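Local coordinates for protein BsaWI endonuclease (Geobacillus stearothermophilus, PDB 4ZSF) that is a restriction endonuclease of the PD-(D/E)XK type that binds DNA as a two-subunit assembly and probably cleaves it with the help of metal ions, at residues A[79-82]-A[83-86]; A[89-92]-A[93-97]. One frame throughout, in Å; residues are numbered along the deposited sequence. Where two conformers were deposited one is given.

Contact 1. Residues A[79-82]-A[83-86]; sequences AENS and WKKS. With nucleotides of chain B; nucleotides of chain C.
With CG of E80 anti to its backbone nitrogen (chi1 174°) and the K84 chain fully extended from a CG anti to the carbonyl carbon (chi1 -79°), the two side chains run side by side, one helical turn apart. Their ends meet in a salt bridge, E80 OE2 to K84 NZ, whose hydrogen bond is weak at 3.2 Å. The same NZ donates to O2 of DC7 of chain C at 2.9 Å, a minor-groove atom of cytosine, and to water 1, which in turn donates to N81 OD1 at 2.6 Å. N81 lies across the K84 chain, and its ND2 binds O4' of DG9 of chain B at 2.9 Å. On the adjoining residue, S82 OG bonds OP1 of DC11 of chain B at 2.8 Å, while S82 O accepts the backbone N of S86. K85 lays CG against the sugar of DC11, and its NZ reaches an adenine base. H60 of the second subunit also bonds S82 OG, and the W83 indole meets Y57 of that subunit edge-to-face and also the ring of its W53. With K84 cut back to alanine, O2 of DC7 would probably lose this donor and E80 its countercharge beside E80 of the second subunit. The lysine thus probably serves two ends at once, holding a minor-groove base edge and easing the repulsion between two buried carboxylates.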
loop_
_atom_site.group_PDB
_atom_site.type_symbol
_atom_site.label_atom_id
_atom_site.label_comp_id
_atom_site.label_asym_id
_atom_site.label_seq_id
_atom_site.Cartn_x
_atom_site.Cartn_y
_atom_site.Cartn_z
ATOM N N ALA A 79 -7.674 7.088 -14.038
ATOM C CA ALA A 79 -6.442 7.629 -14.625
ATOM C C ALA A 79 -5.283 7.660 -13.641
ATOM O O ALA A 79 -4.130 7.328 -13.978
ATOM C CB ALA A 79 -6.714 9.079 -15.179
ATOM N N GLU A 80 -5.567 8.123 -12.422
ATOM C CA GLU A 80 -4.545 8.151 -11.389
ATOM C C GLU A 80 -3.984 6.742 -11.133
ATOM O O GLU A 80 -2.762 6.552 -11.010
ATOM C CB GLU A 80 -5.190 8.725 -10.089
ATOM C CG GLU A 80 -4.330 8.703 -8.865
ATOM C CD GLU A 80 -5.192 8.813 -7.586
ATOM O OE1 GLU A 80 -6.463 8.674 -7.629
ATOM O OE2 GLU A 80 -4.607 9.046 -6.525
ATOM N N ASN A 81 -4.867 5.756 -11.071
ATOM C CA ASN A 81 -4.375 4.407 -10.774
ATOM C C ASN A 81 -3.636 3.780 -11.945
ATOM O O ASN A 81 -2.741 2.927 -11.766
ATOM C CB ASN A 81 -5.539 3.514 -10.344
ATOM C CG ASN A 81 -5.862 3.705 -8.850
ATOM O OD1 ASN A 81 -5.004 4.170 -8.101
ATOM N ND2 ASN A 81 -7.084 3.405 -8.440
ATOM N N SER A 82 -3.989 4.215 -13.135
ATOM C CA SER A 82 -3.207 3.877 -14.313
ATOM C C SER A 82 -1.755 4.443 -14.207
ATOM O O SER A 82 -0.757 3.720 -14.360
ATOM C CB SER A 82 -3.892 4.412 -15.580
ATOM O OG SER A 82 -2.972 4.360 -16.670
ATOM N N TRP A 83 -1.658 5.753 -13.954
ATOM C CA TRP A 83 -0.348 6.408 -13.757
ATOM C C TRP A 83 0.432 5.747 -12.642
ATOM O O TRP A 83 1.632 5.493 -12.777
ATOM C CB TRP A 83 -0.534 7.895 -13.436
ATOM C CG TRP A 83 0.753 8.572 -13.156
ATOM C CD1 TRP A 83 1.233 8.966 -11.932
ATOM C CD2 TRP A 83 1.676 9.037 -14.128
ATOM N NE1 TRP A 83 2.472 9.590 -12.094
ATOM C CE2 TRP A 83 2.731 9.683 -13.436
ATOM C CE3 TRP A 83 1.707 8.994 -15.550
ATOM C CZ2 TRP A 83 3.823 10.263 -14.107
ATOM C CZ3 TRP A 83 2.808 9.556 -16.211
ATOM C CH2 TRP A 83 3.827 10.202 -15.474
ATOM N N LYS A 84 -0.233 5.449 -11.536
ATOM C CA LYS A 84 0.461 4.883 -10.389
ATOM C C LYS A 84 1.122 3.554 -10.684
ATOM O O LYS A 84 2.187 3.280 -10.187
ATOM C CB LYS A 84 -0.477 4.634 -9.214
ATOM C CG LYS A 84 -0.751 5.969 -8.460
ATOM C CD LYS A 84 -1.830 5.668 -7.335
ATOM C CE LYS A 84 -1.958 6.909 -6.449
ATOM N NZ LYS A 84 -2.939 6.602 -5.249
ATOM N N LYS A 85 0.470 2.727 -11.468
ATOM C CA LYS A 85 1.053 1.447 -11.747
ATOM C C LYS A 85 2.009 1.449 -12.980
ATOM O O LYS A 85 2.983 0.688 -12.983
ATOM C CB LYS A 85 -0.085 0.398 -11.936
ATOM C CG LYS A 85 0.443 -1.087 -12.022
ATOM C CD LYS A 85 1.048 -1.573 -10.677
ATOM C CE LYS A 85 1.584 -3.013 -10.815
ATOM N NZ LYS A 85 2.278 -3.451 -9.591
ATOM N N SER A 86 1.754 2.272 -13.992
ATOM C CA SER A 86 2.589 2.235 -15.196
ATOM C C SER A 86 3.784 3.222 -15.207
ATOM O O SER A 86 4.792 2.967 -15.895
ATOM C CB SER A 86 1.737 2.500 -16.404
ATOM O OG SER A 86 1.275 3.824 -16.367
ATOM P P DG B 9 -11.991 0.039 -7.627
ATOM O OP1 DG B 9 -12.966 1.008 -7.079
ATOM O OP2 DG B 9 -12.272 -1.397 -7.669
ATOM O "O5'" DG B 9 -11.472 0.448 -9.033
ATOM C "C5'" DG B 9 -11.216 1.851 -9.355
ATOM C "C4'" DG B 9 -10.171 1.967 -10.438
ATOM O "O4'" DG B 9 -8.852 1.661 -9.871
ATOM C "C3'" DG B 9 -10.383 1.007 -11.608
ATOM O "O3'" DG B 9 -10.051 1.684 -12.812
ATOM C "C2'" DG B 9 -9.450 -0.178 -11.266
ATOM C "C1'" DG B 9 -8.321 0.482 -10.471
ATOM N N9 DG B 9 -7.814 -0.345 -9.357
ATOM C C8 DG B 9 -8.516 -1.258 -8.605
ATOM N N7 DG B 9 -7.760 -1.816 -7.685
ATOM C C5 DG B 9 -6.501 -1.260 -7.873
ATOM C C6 DG B 9 -5.287 -1.449 -7.145
ATOM O O6 DG B 9 -5.105 -2.204 -6.218
ATOM N N1 DG B 9 -4.223 -0.677 -7.642
ATOM C C2 DG B 9 -4.362 0.211 -8.676
ATOM N N2 DG B 9 -3.246 0.869 -9.085
ATOM N N3 DG B 9 -5.478 0.393 -9.332
ATOM C C4 DG B 9 -6.516 -0.362 -8.878
ATOM P P DC B 11 -3.776 0.559 -17.171
ATOM O OP1 DC B 11 -3.216 1.814 -17.769
ATOM O OP2 DC B 11 -4.755 -0.299 -17.886
ATOM O "O5'" DC B 11 -2.576 -0.371 -16.750
ATOM C "C5'" DC B 11 -1.507 0.185 -15.930
ATOM C "C4'" DC B 11 -0.580 -0.911 -15.415
ATOM O "O4'" DC B 11 -1.314 -1.781 -14.518
ATOM C "C3'" DC B 11 0.026 -1.828 -16.475
ATOM O "O3'" DC B 11 1.455 -1.836 -16.257
ATOM C "C2'" DC B 11 -0.590 -3.228 -16.213
ATOM C "C1'" DC B 11 -0.857 -3.119 -14.708
ATOM N N1 DC B 11 -1.976 -3.938 -14.154
ATOM C C2 DC B 11 -1.747 -4.694 -13.000
ATOM O O2 DC B 11 -0.579 -4.772 -12.557
ATOM N N3 DC B 11 -2.792 -5.380 -12.443
ATOM C C4 DC B 11 -4.010 -5.262 -12.932
ATOM N N4 DC B 11 -5.014 -5.931 -12.294
ATOM C C5 DC B 11 -4.272 -4.481 -14.115
ATOM C C6 DC B 11 -3.229 -3.812 -14.652
ATOM P P DC C 7 5.251 2.489 -5.719
ATOM O OP1 DC C 7 6.429 2.902 -6.450
ATOM O OP2 DC C 7 5.311 1.968 -4.298
ATOM O "O5'" DC C 7 4.139 3.583 -5.731
ATOM C "C5'" DC C 7 3.743 4.179 -6.964
ATOM C "C4'" DC C 7 2.627 5.143 -6.689
ATOM O "O4'" DC C 7 1.468 4.433 -6.153
ATOM C "C3'" DC C 7 2.974 6.260 -5.662
ATOM O "O3'" DC C 7 2.406 7.381 -6.133
ATOM C "C2'" DC C 7 2.206 5.858 -4.377
ATOM C "C1'" DC C 7 1.032 5.029 -4.913
ATOM N N1 DC C 7 0.666 3.839 -4.073
ATOM C C2 DC C 7 -0.700 3.462 -3.984
ATOM O O2 DC C 7 -1.571 4.230 -4.419
ATOM N N3 DC C 7 -1.006 2.278 -3.354
ATOM C C4 DC C 7 -0.042 1.537 -2.818
ATOM N N4 DC C 7 -0.388 0.369 -2.206
ATOM C C5 DC C 7 1.348 1.866 -2.963
ATOM C C6 DC C 7 1.641 3.020 -3.593
HETATM O O HOH W 1 -5.499 5.958 -6.237
#

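Contact 2. Residues A[89-92]-A[93-97]; sequences HAFE and EMIKL. With nucleotides of chain B.
The phenyl ring of F91 carries I95 CG1 over one face, 4.1 Å above the plane and displaced toward the rim, while the methyl CE of M94 approaches obliquely, 3.6 Å from F91 CE1. A bend at chi3 (84°) turns that methyl back to the ring from an otherwise extended methionine chain. F226, on strand 222-226, touches both F91 and I95, and T166 and L194 also pack against F91, tying this side of the helix to the nuclease domain. The imidazole of H89 serves the DNA instead: the phosphate of DG12 of chain B sits at its edge, in the ring plane, and ND1 donates to OP1 at 2.6 Å with an N-H...O angle of 161°. One turn on, the extended E93 chain passes alongside the H89 carbonyl, CG lying 3.1 Å from H89 O, which also accepts E93 N at 2.9 Å. Its carboxylate is spoken for by the second subunit, OE1 by R34 and OE2 by K30. K96, whose backbone N donates to E92 O at 2.9 Å, sends NZ to D115 in a salt bridge. Regular i to i+4 backbone bonds hold the segment as an alpha-helix with three differently used sides: an apolar one against the sheet of the PD-(D/E)XK nuclease fold, a mixed one at the subunit interface, where A90 and M94 pack beside the paired E93, and a histidine on the DNA backbone.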
loop_
_atom_site.group_PDB
_atom_site.type_symbol
_atom_site.label_atom_id
_atom_site.label_comp_id
_atom_site.label_asym_id
_atom_site.label_seq_id
_atom_site.Cartn_x
_atom_site.Cartn_y
_atom_site.Cartn_z
ATOM N N HIS A 89 7.138 1.877 -13.995
ATOM C CA HIS A 89 7.708 0.975 -15.008
ATOM C C HIS A 89 8.316 1.780 -16.135
ATOM O O HIS A 89 9.402 1.441 -16.618
ATOM C CB HIS A 89 6.640 0.014 -15.537
ATOM C CG HIS A 89 6.066 -0.852 -14.459
ATOM N ND1 HIS A 89 4.872 -1.544 -14.586
ATOM C CD2 HIS A 89 6.541 -1.133 -13.216
ATOM C CE1 HIS A 89 4.629 -2.207 -13.461
ATOM N NE2 HIS A 89 5.619 -1.967 -12.614
ATOM N N ALA A 90 7.591 2.783 -16.623
ATOM C CA ALA A 90 8.132 3.609 -17.710
ATOM C C ALA A 90 9.474 4.222 -17.288
ATOM O O ALA A 90 10.394 4.308 -18.109
ATOM C CB ALA A 90 7.148 4.768 -18.141
ATOM N N PHE A 91 9.547 4.707 -16.041
ATOM C CA PHE A 91 10.804 5.377 -15.600
ATOM C C PHE A 91 11.973 4.361 -15.515
ATOM O O PHE A 91 13.078 4.638 -15.980
ATOM C CB PHE A 91 10.548 6.032 -14.256
ATOM C CG PHE A 91 11.739 6.834 -13.744
ATOM C CD1 PHE A 91 12.016 8.066 -14.274
ATOM C CD2 PHE A 91 12.516 6.341 -12.670
ATOM C CE1 PHE A 91 13.091 8.840 -13.780
ATOM C CE2 PHE A 91 13.589 7.115 -12.193
ATOM C CZ PHE A 91 13.869 8.329 -12.775
ATOM N N GLU A 92 11.719 3.169 -14.967
ATOM C CA GLU A 92 12.747 2.115 -14.985
ATOM C C GLU A 92 13.230 1.791 -16.383
ATOM O O GLU A 92 14.450 1.577 -16.638
ATOM C CB GLU A 92 12.184 0.838 -14.345
ATOM C CG GLU A 92 11.864 1.086 -12.903
ATOM C CD GLU A 92 10.745 0.124 -12.378
ATOM O OE1 GLU A 92 10.429 -0.898 -13.044
ATOM O OE2 GLU A 92 10.178 0.448 -11.315
ATOM N N GLU A 93 12.261 1.652 -17.299
ATOM C CA GLU A 93 12.601 1.358 -18.688
ATOM C C GLU A 93 13.434 2.475 -19.289
ATOM O O GLU A 93 14.344 2.252 -20.123
ATOM C CB GLU A 93 11.279 1.131 -19.493
ATOM C CG GLU A 93 10.612 -0.173 -18.993
ATOM C CD GLU A 93 9.099 -0.286 -19.274
ATOM O OE1 GLU A 93 8.626 0.606 -20.022
ATOM O OE2 GLU A 93 8.393 -1.240 -18.711
ATOM N N MET A 94 13.101 3.705 -18.906
ATOM C CA MET A 94 13.847 4.859 -19.389
ATOM C C MET A 94 15.329 4.804 -18.912
ATOM O O MET A 94 16.267 5.082 -19.684
ATOM C CB MET A 94 13.215 6.151 -18.876
ATOM C CG MET A 94 13.936 7.353 -19.439
ATOM S SD MET A 94 13.229 8.897 -18.784
ATOM C CE MET A 94 14.142 8.968 -17.262
ATOM N N ILE A 95 15.527 4.534 -17.621
ATOM C CA ILE A 95 16.863 4.406 -17.081
ATOM C C ILE A 95 17.641 3.275 -17.782
ATOM O O ILE A 95 18.827 3.407 -18.125
ATOM C CB ILE A 95 16.814 4.153 -15.540
ATOM C CG1 ILE A 95 16.113 5.352 -14.868
ATOM C CG2 ILE A 95 18.246 3.886 -14.994
ATOM C CD1 ILE A 95 16.843 6.738 -15.169
ATOM N N LYS A 96 16.978 2.154 -17.967
ATOM C CA LYS A 96 17.631 1.029 -18.659
ATOM C C LYS A 96 18.053 1.462 -20.062
ATOM O O LYS A 96 19.184 1.165 -20.473
ATOM C CB LYS A 96 16.681 -0.167 -18.748
ATOM C CG LYS A 96 17.256 -1.360 -19.584
ATOM C CD LYS A 96 16.219 -2.496 -19.621
ATOM C CE LYS A 96 16.625 -3.536 -20.663
ATOM N NZ LYS A 96 15.531 -4.488 -21.025
ATOM N N LEU A 97 17.166 2.149 -20.795
ATOM C CA LEU A 97 17.482 2.522 -22.200
ATOM C C LEU A 97 18.632 3.553 -22.229
ATOM O O LEU A 97 19.600 3.421 -22.997
ATOM C CB LEU A 97 16.228 3.068 -22.903
ATOM C CG LEU A 97 16.320 3.770 -24.257
ATOM C CD1 LEU A 97 16.618 2.762 -25.341
ATOM C CD2 LEU A 97 14.959 4.417 -24.558
ATOM P P DG B 12 2.430 -2.270 -17.402
ATOM O OP1 DG B 12 3.757 -1.731 -16.979
ATOM O OP2 DG B 12 1.857 -1.993 -18.719
ATOM O "O5'" DG B 12 2.510 -3.858 -17.292
ATOM C "C5'" DG B 12 3.370 -4.434 -16.330
ATOM C "C4'" DG B 12 3.046 -5.918 -16.170
ATOM O "O4'" DG B 12 1.710 -6.059 -15.671
ATOM C "C3'" DG B 12 3.110 -6.728 -17.430
ATOM O "O3'" DG B 12 4.247 -7.514 -17.297
ATOM C "C2'" DG B 12 1.820 -7.586 -17.409
ATOM C "C1'" DG B 12 1.274 -7.342 -16.008
ATOM N N9 DG B 12 -0.199 -7.360 -15.884
ATOM C C8 DG B 12 -1.134 -6.766 -16.719
ATOM N N7 DG B 12 -2.371 -6.933 -16.319
ATOM C C5 DG B 12 -2.236 -7.668 -15.133
ATOM C C6 DG B 12 -3.213 -8.198 -14.289
ATOM O O6 DG B 12 -4.404 -8.085 -14.389
ATOM N N1 DG B 12 -2.658 -8.911 -13.220
ATOM C C2 DG B 12 -1.318 -9.097 -13.026
ATOM N N2 DG B 12 -0.954 -9.823 -11.951
ATOM N N3 DG B 12 -0.386 -8.621 -13.828
ATOM C C4 DG B 12 -0.914 -7.930 -14.862
#

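Overall arrangement
Both contacts belong to the long helix 70-103 and follow one another along it, with their centres 16 Å apart and no direct touch between them. Residues 79-86 cross the bound DNA, meeting bases and sugars of both strands and a phosphate of chain B, whereas in 89-97 H89 alone touches the DNA, bonding the phosphate of the nucleotide that follows DC11. The helix thereby carries the chain from the DNA-contacting residues to the nuclease fold. Contact 2 is the nearer to the metal site: the M94 side chain lies about 10 Å from that of D239, seen to bind calcium in this protein though not in this chain here, and the I95 side chain about 14 Å from a bound calcium ion. The second subunit touches both segments.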